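Local coordinates for hypothetical protein TM1010 (Thermotoga maritima, PDB 2F4P) that is of unknown function but belongs to the cupin clan of small beta-barrel proteins and pairs with a second copy of itself, at residues His62-Pro67 with Ala129-Ser134; Tyr81-Lys86 with Pro101-Trp106. All coordinates share one frame; numbering follows the deposited sequence.

Contact 1. Residues His62-Pro67 with Ala129-Ser134; sequences HWHSHP and AEWLGS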
ATOM      1  N   HIS A  62      -9.897 -13.633  12.311  1.00 33.28           N
ATOM      2  CA  HIS A  62     -11.086 -14.472  12.142  1.00 33.79           C
ATOM      3  C   HIS A  62     -11.426 -14.578  10.653  1.00 34.75           C
ATOM      4  O   HIS A  62     -10.917 -13.802   9.814  1.00 35.97           O
ATOM      5  CB  HIS A  62     -12.254 -13.859  12.903  1.00 36.55           C
ATOM      6  CG  HIS A  62     -12.076 -13.888  14.387  1.00 35.64           C
ATOM      7  ND1 HIS A  62     -13.049 -13.453  15.261  1.00 38.48           N
ATOM      8  CD2 HIS A  62     -11.041 -14.307  15.154  1.00 38.78           C
ATOM      9  CE1 HIS A  62     -12.622 -13.609  16.499  1.00 41.89           C
ATOM     10  NE2 HIS A  62     -11.402 -14.116  16.463  1.00 41.14           N
ATOM     11  N   TRP A  63     -12.325 -15.498  10.318  1.00 36.05           N
ATOM     12  CA  TRP A  63     -12.946 -15.465   8.984  1.00 34.53           C
ATOM     13  C   TRP A  63     -13.722 -14.155   8.810  1.00 36.14           C
ATOM     14  O   TRP A  63     -14.449 -13.724   9.719  1.00 36.33           O
ATOM     15  CB  TRP A  63     -13.903 -16.634   8.795  1.00 36.29           C
ATOM     16  CG  TRP A  63     -13.290 -17.995   8.780  1.00 32.08           C
ATOM     17  CD1 TRP A  63     -13.224 -18.868   9.825  1.00 38.47           C
ATOM     18  CD2 TRP A  63     -12.669 -18.661   7.663  1.00 34.26           C
ATOM     19  NE1 TRP A  63     -12.628 -20.026   9.432  1.00 38.17           N
ATOM     20  CE2 TRP A  63     -12.255 -19.925   8.117  1.00 38.30           C
ATOM     21  CE3 TRP A  63     -12.388 -18.294   6.340  1.00 35.40           C
ATOM     22  CZ2 TRP A  63     -11.619 -20.850   7.283  1.00 38.30           C
ATOM     23  CZ3 TRP A  63     -11.757 -19.227   5.505  1.00 33.28           C
ATOM     24  CH2 TRP A  63     -11.401 -20.482   5.974  1.00 36.77           C
ATOM     25  N   HIS A  64     -13.608 -13.546   7.626  1.00 32.86           N
ATOM     26  CA  HIS A  64     -14.331 -12.344   7.337  1.00 34.59           C
ATOM     27  C   HIS A  64     -14.329 -12.056   5.829  1.00 34.03           C
ATOM     28  O   HIS A  64     -13.616 -12.697   5.061  1.00 37.02           O
ATOM     29  CB  HIS A  64     -13.724 -11.177   8.123  1.00 35.53           C
ATOM     30  CG  HIS A  64     -12.324 -10.821   7.735  1.00 36.21           C
ATOM     31  ND1 HIS A  64     -11.248 -11.676   7.895  1.00 37.15           N
ATOM     32  CD2 HIS A  64     -11.817  -9.664   7.251  1.00 39.12           C
ATOM     33  CE1 HIS A  64     -10.145 -11.062   7.491  1.00 39.29           C
ATOM     34  NE2 HIS A  64     -10.464  -9.842   7.099  1.00 36.90           N
ATOM     35  N   SER A  65     -15.097 -11.059   5.438  1.00 33.85           N
ATOM     36  CA  SER A  65     -15.109 -10.559   4.071  1.00 33.83           C
ATOM     37  C   SER A  65     -15.277  -9.033   4.078  1.00 35.47           C
ATOM     38  O   SER A  65     -15.784  -8.433   5.059  1.00 36.12           O
ATOM     39  CB  SER A  65     -16.255 -11.228   3.273  1.00 34.41           C
ATOM     40  OG  SER A  65     -17.529 -10.761   3.714  1.00 33.18           O
ATOM     41  N   HIS A  66     -14.865  -8.426   2.972  1.00 35.98           N
ATOM     42  CA  HIS A  66     -15.043  -7.007   2.735  1.00 33.77           C
ATOM     43  C   HIS A  66     -15.914  -6.852   1.490  1.00 34.77           C
ATOM     44  O   HIS A  66     -15.550  -7.350   0.431  1.00 34.29           O
ATOM     45  CB  HIS A  66     -13.702  -6.352   2.429  1.00 36.99           C
ATOM     46  CG  HIS A  66     -12.837  -6.159   3.633  1.00 40.59           C
ATOM     47  ND1 HIS A  66     -12.845  -4.987   4.360  1.00 49.34           N
ATOM     48  CD2 HIS A  66     -11.973  -6.986   4.254  1.00 45.48           C
ATOM     49  CE1 HIS A  66     -12.011  -5.103   5.377  1.00 50.73           C
ATOM     50  NE2 HIS A  66     -11.464  -6.303   5.331  1.00 43.21           N
ATOM     51  N   PRO A  67     -17.002  -6.108   1.598  1.00 34.88           N
ATOM     52  CA  PRO A  67     -17.837  -5.837   0.433  1.00 35.66           C
ATOM     53  C   PRO A  67     -17.077  -5.204  -0.748  1.00 37.91           C
ATOM     54  O   PRO A  67     -17.433  -5.427  -1.902  1.00 40.48           O
ATOM     55  CB  PRO A  67     -18.866  -4.838   0.955  1.00 37.24           C
ATOM     56  CG  PRO A  67     -18.899  -5.009   2.375  1.00 39.68           C
ATOM     57  CD  PRO A  67     -17.553  -5.518   2.825  1.00 36.34           C
ATOM     58  N   ALA A 129     -16.202  -4.330   6.900  1.00 40.59           N
ATOM     59  CA  ALA A 129     -15.919  -5.754   6.918  1.00 41.70           C
ATOM     60  C   ALA A 129     -17.017  -6.478   7.647  1.00 40.64           C
ATOM     61  O   ALA A 129     -17.619  -5.953   8.606  1.00 40.37           O
ATOM     62  CB  ALA A 129     -14.607  -6.004   7.596  1.00 43.11           C
ATOM     63  N   GLU A 130     -17.310  -7.681   7.183  1.00 37.76           N
ATOM     64  CA  GLU A 130     -18.224  -8.540   7.861  1.00 38.24           C
ATOM     65  C   GLU A 130     -17.410  -9.634   8.535  1.00 37.48           C
ATOM     66  O   GLU A 130     -16.744 -10.433   7.861  1.00 35.98           O
ATOM     67  CB  GLU A 130     -19.176  -9.136   6.865  1.00 39.59           C
ATOM     68  CG  GLU A 130     -20.053 -10.134   7.415  1.00 43.39           C
ATOM     69  CD  GLU A 130     -21.283 -10.289   6.544  1.00 52.29           C
ATOM     70  OE1 GLU A 130     -21.295  -9.831   5.360  1.00 50.89           O
ATOM     71  OE2 GLU A 130     -22.241 -10.841   7.073  1.00 46.92           O
ATOM     72  N   TRP A 131     -17.491  -9.662   9.854  1.00 39.10           N
ATOM     73  CA  TRP A 131     -16.697 -10.559  10.675  1.00 38.47           C
ATOM     74  C   TRP A 131     -17.510 -11.790  11.062  1.00 40.52           C
ATOM     75  O   TRP A 131     -18.647 -11.688  11.533  1.00 40.76           O
ATOM     76  CB  TRP A 131     -16.132  -9.823  11.907  1.00 39.32           C
ATOM     77  CG  TRP A 131     -15.116  -8.804  11.552  1.00 40.97           C
ATOM     78  CD1 TRP A 131     -15.316  -7.470  11.415  1.00 41.38           C
ATOM     79  CD2 TRP A 131     -13.732  -9.026  11.298  1.00 37.16           C
ATOM     80  NE1 TRP A 131     -14.155  -6.850  11.052  1.00 44.64           N
ATOM     81  CE2 TRP A 131     -13.158  -7.780  10.995  1.00 41.01           C
ATOM     82  CE3 TRP A 131     -12.913 -10.161  11.303  1.00 41.16           C
ATOM     83  CZ2 TRP A 131     -11.811  -7.640  10.675  1.00 43.69           C
ATOM     84  CZ3 TRP A 131     -11.590 -10.018  10.991  1.00 41.79           C
ATOM     85  CH2 TRP A 131     -11.048  -8.767  10.672  1.00 44.47           C
ATOM     86  N   LEU A 132     -16.919 -12.956  10.833  1.00 39.13           N
ATOM     87  CA  LEU A 132     -17.550 -14.246  11.079  1.00 41.31           C
ATOM     88  C   LEU A 132     -16.795 -14.975  12.223  1.00 43.54           C
ATOM     89  O   LEU A 132     -16.276 -14.322  13.131  1.00 45.81           O
ATOM     90  CB  LEU A 132     -17.611 -15.039   9.772  1.00 40.82           C
ATOM     91  CG  LEU A 132     -18.198 -14.207   8.612  1.00 45.13           C
ATOM     92  CD1 LEU A 132     -18.028 -14.863   7.264  1.00 50.67           C
ATOM     93  CD2 LEU A 132     -19.671 -13.882   8.841  1.00 46.66           C
ATOM     94  N   GLY A 133     -16.716 -16.299  12.179  1.00 42.61           N
ATOM     95  CA  GLY A 133     -16.095 -17.063  13.253  1.00 42.14           C
ATOM     96  C   GLY A 133     -14.583 -17.070  13.268  1.00 40.37           C
ATOM     97  O   GLY A 133     -13.927 -16.735  12.286  1.00 35.90           O
ATOM     98  N   SER A 134     -14.029 -17.474  14.408  1.00 36.06           N
ATOM     99  CA  SER A 134     -12.603 -17.736  14.529  1.00 37.26           C
ATOM    100  C   SER A 134     -12.170 -18.831  13.589  1.00 37.99           C
ATOM    101  O   SER A 134     -12.970 -19.705  13.220  1.00 36.44           O
ATOM    102  CB  SER A 134     -12.297 -18.205  15.959  1.00 39.55           C
ATOM    103  OG  SER A 134     -12.422 -17.115  16.816  1.00 45.82           O
TER
HETATM  104  O   HOH W   1     -15.300 -12.391  14.295  1.00 36.56           O

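Contact 2. Residues Tyr81-Lys86 with Pro101-Trp106; sequences YQERGK and PNVVHW. With EDO (1,2-ethanediol), chain F; EDO (1,2-ethanediol), chain G.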
ATOM      1  N   TYR A  81      -2.738 -17.204   3.629  1.00 39.37           N
ATOM      2  CA  TYR A  81      -4.010 -16.675   3.188  1.00 37.83           C
ATOM      3  C   TYR A  81      -4.893 -17.853   2.761  1.00 39.02           C
ATOM      4  O   TYR A  81      -4.449 -18.731   2.055  1.00 39.03           O
ATOM      5  CB  TYR A  81      -3.812 -15.716   2.015  1.00 38.33           C
ATOM      6  CG  TYR A  81      -5.072 -15.317   1.271  1.00 33.11           C
ATOM      7  CD1 TYR A  81      -6.005 -14.452   1.834  1.00 36.84           C
ATOM      8  CD2 TYR A  81      -5.350 -15.834   0.003  1.00 36.77           C
ATOM      9  CE1 TYR A  81      -7.140 -14.078   1.157  1.00 37.31           C
ATOM     10  CE2 TYR A  81      -6.507 -15.465  -0.681  1.00 36.84           C
ATOM     11  CZ  TYR A  81      -7.399 -14.586  -0.101  1.00 38.07           C
ATOM     12  OH  TYR A  81      -8.549 -14.205  -0.767  1.00 37.81           O
ATOM     13  N   GLN A  82      -6.140 -17.866   3.206  1.00 37.12           N
ATOM     14  CA  GLN A  82      -7.055 -18.926   2.837  1.00 36.61           C
ATOM     15  C   GLN A  82      -8.457 -18.413   2.621  1.00 37.59           C
ATOM     16  O   GLN A  82      -9.013 -17.736   3.485  1.00 36.69           O
ATOM     17  CB  GLN A  82      -7.087 -19.997   3.903  1.00 37.50           C
ATOM     18  CG  GLN A  82      -8.037 -21.176   3.545  1.00 38.93           C
ATOM     19  CD  GLN A  82      -7.841 -22.377   4.454  1.00 39.49           C
ATOM     20  OE1 GLN A  82      -7.922 -22.265   5.687  1.00 39.01           O
ATOM     21  NE2 GLN A  82      -7.603 -23.545   3.854  1.00 41.89           N
ATOM     22  N   GLU A  83      -9.028 -18.785   1.475  1.00 37.70           N
ATOM     23  CA  GLU A  83     -10.441 -18.592   1.178  1.00 38.63           C
ATOM     24  C   GLU A  83     -11.269 -19.783   1.652  1.00 39.08           C
ATOM     25  O   GLU A  83     -10.816 -20.922   1.644  1.00 38.29           O
ATOM     26  CB  GLU A  83     -10.626 -18.360  -0.331  1.00 39.33           C
ATOM     27  CG  GLU A  83      -9.942 -17.078  -0.779  1.00 36.26           C
ATOM     28  CD  GLU A  83      -9.932 -16.846  -2.255  1.00 40.71           C
ATOM     29  OE1 GLU A  83     -10.560 -17.647  -2.971  1.00 36.77           O
ATOM     30  OE2 GLU A  83      -9.342 -15.818  -2.683  1.00 38.98           O
ATOM     31  N   ARG A  84     -12.491 -19.503   2.088  1.00 36.69           N
ATOM     32  CA  ARG A  84     -13.398 -20.554   2.549  1.00 36.28           C
ATOM     33  C   ARG A  84     -13.458 -21.694   1.531  1.00 36.64           C
ATOM     34  O   ARG A  84     -13.737 -21.469   0.359  1.00 38.65           O
ATOM     35  CB  ARG A  84     -14.782 -19.936   2.764  1.00 38.14           C
ATOM     36  CG  ARG A  84     -15.776 -20.798   3.431  1.00 44.10           C
ATOM     37  CD  ARG A  84     -16.451 -20.018   4.580  1.00 56.43           C
ATOM     38  NE  ARG A  84     -15.832 -20.413   5.816  1.00 50.75           N
ATOM     39  CZ  ARG A  84     -16.065 -19.924   7.033  1.00 47.32           C
ATOM     40  NH1 ARG A  84     -16.894 -18.918   7.284  1.00 48.88           N
ATOM     41  NH2 ARG A  84     -15.385 -20.457   8.016  1.00 47.78           N
ATOM     42  N   GLY A  85     -13.172 -22.907   1.979  1.00 40.23           N
ATOM     43  CA  GLY A  85     -13.296 -24.102   1.150  1.00 40.98           C
ATOM     44  C   GLY A  85     -12.160 -24.331   0.167  1.00 42.13           C
ATOM     45  O   GLY A  85     -12.243 -25.243  -0.654  1.00 41.07           O
ATOM     46  N   LYS A  86     -11.102 -23.517   0.229  1.00 41.53           N
ATOM     47  CA  LYS A  86      -9.979 -23.616  -0.721  1.00 41.02           C
ATOM     48  C   LYS A  86      -8.653 -23.889   0.024  1.00 40.31           C
ATOM     49  O   LYS A  86      -8.524 -23.556   1.202  1.00 39.28           O
ATOM     50  CB  LYS A  86      -9.822 -22.323  -1.530  1.00 43.60           C
ATOM     51  CG  LYS A  86     -11.041 -21.888  -2.382  1.00 44.75           C
ATOM     52  CD  LYS A  86     -11.156 -22.630  -3.672  1.00 53.09           C
ATOM     53  CE  LYS A  86     -11.869 -21.791  -4.749  1.00 56.47           C
ATOM     54  NZ  LYS A  86     -13.054 -21.070  -4.237  1.00 49.25           N
ATOM     55  N   PRO A 101     -14.187  -8.752  -3.732  1.00 36.71           N
ATOM     56  CA  PRO A 101     -15.369  -8.377  -2.962  1.00 36.12           C
ATOM     57  C   PRO A 101     -16.147  -9.593  -2.449  1.00 35.21           C
ATOM     58  O   PRO A 101     -16.397 -10.516  -3.218  1.00 34.38           O
ATOM     59  CB  PRO A 101     -16.183  -7.577  -3.966  1.00 37.24           C
ATOM     60  CG  PRO A 101     -15.137  -6.960  -4.848  1.00 39.75           C
ATOM     61  CD  PRO A 101     -14.134  -8.046  -5.019  1.00 37.37           C
ATOM     62  N   ASN A 102     -16.446  -9.587  -1.144  1.00 32.33           N
ATOM     63  CA  ASN A 102     -17.294 -10.556  -0.459  1.00 32.19           C
ATOM     64  C   ASN A 102     -16.728 -11.946  -0.303  1.00 33.91           C
ATOM     65  O   ASN A 102     -17.392 -12.809   0.293  1.00 30.93           O
ATOM     66  CB  ASN A 102     -18.672 -10.641  -1.121  1.00 31.66           C
ATOM     67  CG  ASN A 102     -19.303  -9.304  -1.275  1.00 34.58           C
ATOM     68  OD1 ASN A 102     -19.509  -8.582  -0.283  1.00 32.02           O
ATOM     69  ND2 ASN A 102     -19.566  -8.923  -2.511  1.00 31.20           N
ATOM     70  N   VAL A 103     -15.488 -12.167  -0.749  1.00 34.47           N
ATOM     71  CA  VAL A 103     -14.866 -13.482  -0.583  1.00 34.38           C
ATOM     72  C   VAL A 103     -14.512 -13.676   0.908  1.00 35.23           C
ATOM     73  O   VAL A 103     -13.849 -12.828   1.518  1.00 35.99           O
ATOM     74  CB  VAL A 103     -13.666 -13.676  -1.525  1.00 34.65           C
ATOM     75  CG1 VAL A 103     -12.866 -14.964  -1.192  1.00 36.71           C
ATOM     76  CG2 VAL A 103     -14.140 -13.742  -2.966  1.00 36.20           C
ATOM     77  N   VAL A 104     -14.975 -14.774   1.480  1.00 34.55           N
ATOM     78  CA  VAL A 104     -14.725 -15.070   2.887  1.00 34.66           C
ATOM     79  C   VAL A 104     -13.344 -15.691   3.041  1.00 34.78           C
ATOM     80  O   VAL A 104     -12.999 -16.619   2.316  1.00 35.19           O
ATOM     81  CB  VAL A 104     -15.852 -15.914   3.502  1.00 35.18           C
ATOM     82  CG1 VAL A 104     -15.471 -16.305   4.959  1.00 35.87           C
ATOM     83  CG2 VAL A 104     -17.169 -15.137   3.452  1.00 39.72           C
ATOM     84  N   HIS A 105     -12.521 -15.139   3.933  1.00 34.52           N
ATOM     85  CA  HIS A 105     -11.109 -15.564   3.990  1.00 35.36           C
ATOM     86  C   HIS A 105     -10.535 -15.247   5.379  1.00 34.88           C
ATOM     87  O   HIS A 105     -11.175 -14.574   6.207  1.00 35.44           O
ATOM     88  CB  HIS A 105     -10.312 -14.800   2.943  1.00 35.20           C
ATOM     89  CG  HIS A 105     -10.201 -13.351   3.275  1.00 38.65           C
ATOM     90  ND1 HIS A 105     -11.226 -12.466   3.011  1.00 47.77           N
ATOM     91  CD2 HIS A 105      -9.265 -12.659   3.960  1.00 43.53           C
ATOM     92  CE1 HIS A 105     -10.894 -11.274   3.470  1.00 46.33           C
ATOM     93  NE2 HIS A 105      -9.717 -11.368   4.057  1.00 39.06           N
ATOM     94  N   TRP A 106      -9.368 -15.780   5.646  1.00 35.80           N
ATOM     95  CA  TRP A 106      -8.564 -15.291   6.776  1.00 34.79           C
ATOM     96  C   TRP A 106      -7.148 -15.148   6.296  1.00 35.93           C
ATOM     97  O   TRP A 106      -6.769 -15.740   5.268  1.00 35.59           O
ATOM     98  CB  TRP A 106      -8.639 -16.229   7.976  1.00 35.96           C
ATOM     99  CG  TRP A 106      -8.074 -17.605   7.742  1.00 33.21           C
ATOM    100  CD1 TRP A 106      -8.749 -18.668   7.250  1.00 38.52           C
ATOM    101  CD2 TRP A 106      -6.732 -18.058   7.991  1.00 36.01           C
ATOM    102  NE1 TRP A 106      -7.927 -19.765   7.192  1.00 35.83           N
ATOM    103  CE2 TRP A 106      -6.679 -19.419   7.627  1.00 38.24           C
ATOM    104  CE3 TRP A 106      -5.577 -17.459   8.527  1.00 37.87           C
ATOM    105  CZ2 TRP A 106      -5.513 -20.200   7.766  1.00 41.15           C
ATOM    106  CZ3 TRP A 106      -4.414 -18.223   8.656  1.00 39.77           C
ATOM    107  CH2 TRP A 106      -4.391 -19.580   8.284  1.00 36.33           C
TER
HETATM  108  C1  EDO F 137      -6.595 -19.085  -2.537  1.00 34.67           C
HETATM  109  O1  EDO F 137      -5.461 -18.327  -2.972  1.00 38.47           O
HETATM  110  C2  EDO F 137      -6.359 -19.302  -1.051  1.00 33.59           C
HETATM  111  O2  EDO F 137      -7.386 -20.087  -0.462  1.00 23.83           O
HETATM  112  C1  EDO G 138      -5.251 -25.911   3.985  1.00 36.74           C
HETATM  113  O1  EDO G 138      -4.709 -25.721   2.695  1.00 34.05           O
HETATM  114  C2  EDO G 138      -6.590 -26.614   3.981  1.00 40.09           C
HETATM  115  O2  EDO G 138      -7.212 -26.283   5.218  1.00 40.51           O

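Contact 1. Residues His62-Pro67 with Ala129-Ser134
H64 and W131 carry the aromatic part of this contact: the imidazole lies over one face of the six-membered indole ring in an offset stack, centroids 4.1 Å apart and planes only 12° from parallel. The two side chains run side by side in the same direction, and H64 CB also sits over the W131 face, a CH-pi contact. H64 reaches this place because its CG lies between the backbone N and the carbonyl carbon (chi1 65°); ND1, donating to H62 O at 2.9 Å, helps fix its rotation. Two further CH-pi contacts flank the stack: A129 CB lies over one face of the H66 ring, CE1 being its nearest atom at 3.5 Å, and S134 CA lies over the H62 ring. Four backbone hydrogen bonds join the antiparallel chains. S65 and E130 form a hydrogen-bonded pair, with E130 N to S65 O at 2.7 Å; further along, toward H62 and S134, L132 N donates to W63 O and W63 N to G133 O, both at 2.8 Å. G133 O and S134 O lie at the edge of the W63 indole, near its plane, and W63 NE1 hydrogen-bonds to E139 OE1. H66 NE2 hydrogen-bonds to an unknown ligand, which H64 NE2 also approaches very closely; this is consistent with a pocket inside the cupin barrel, with W131 backing the H64 ring.

Contact 2. Residues Tyr81-Lys86 with Pro101-Trp106
Q82 holds CG anti to its backbone N (chi1 -179°) and continues extended, while W106 tucks CG between its N and carbonyl carbon (chi1 63°); together these torsions carry the amide to the indole N-H across an antiparallel strand pair of the cupin barrel. W106 NE1 donates to a lone pair of Q82 OE1 at 2.9 Å, within the carbonyl plane, although the amide and ring planes stand 74° apart. The other end of the amide is gripped twice: Q82 NE2 donates to K86 O at 2.8 Å and to an ethanediol oxygen, which ties the indole to the type II turn E83-K86. In the backbone, Q82 and W106 form a hydrogen-bonded pair, and R84 N extends the pairing to V104 O at 2.9 Å. On the sheet face of E83 and H105, E83 lays CG and CD against V103 CG1, each at 3.6 Å. The Y81 ring slants past H105, its CE1 3.7 Å from H105 CB, and its hydroxyl donates to E83 OE2. R84 runs alongside V104, NH1 and CD beside CG1, and its guanidinium forms a cation-pi contact with W63. H105 NE2 makes a weak hydrogen bond to Q70 OE1, while ND1 of the same ring donates to V103 O at 3.0 Å, almost straight, with the oxygen lying in the imidazole plane.

From the N terminus, strand 60-65 opens the long loop that contact 1 closes some 60 residues later at strand 130-131. Contact 2 falls wholly within that loop: strand 78-83 runs into its turn, the chain passes through strands 89-92 and 96-99, and strand 105-109 returns to close a much shorter one. The two contacts nest without crossing. Strand 60-65 lies between strands 130-131 and 105-109, which puts both contacts in one curled antiparallel sheet with 78-83 next in line. Their centres lie about 9 Å apart, and they meet directly where H64 O and H105 N, 2.9 Å apart, probably form a hydrogen bond.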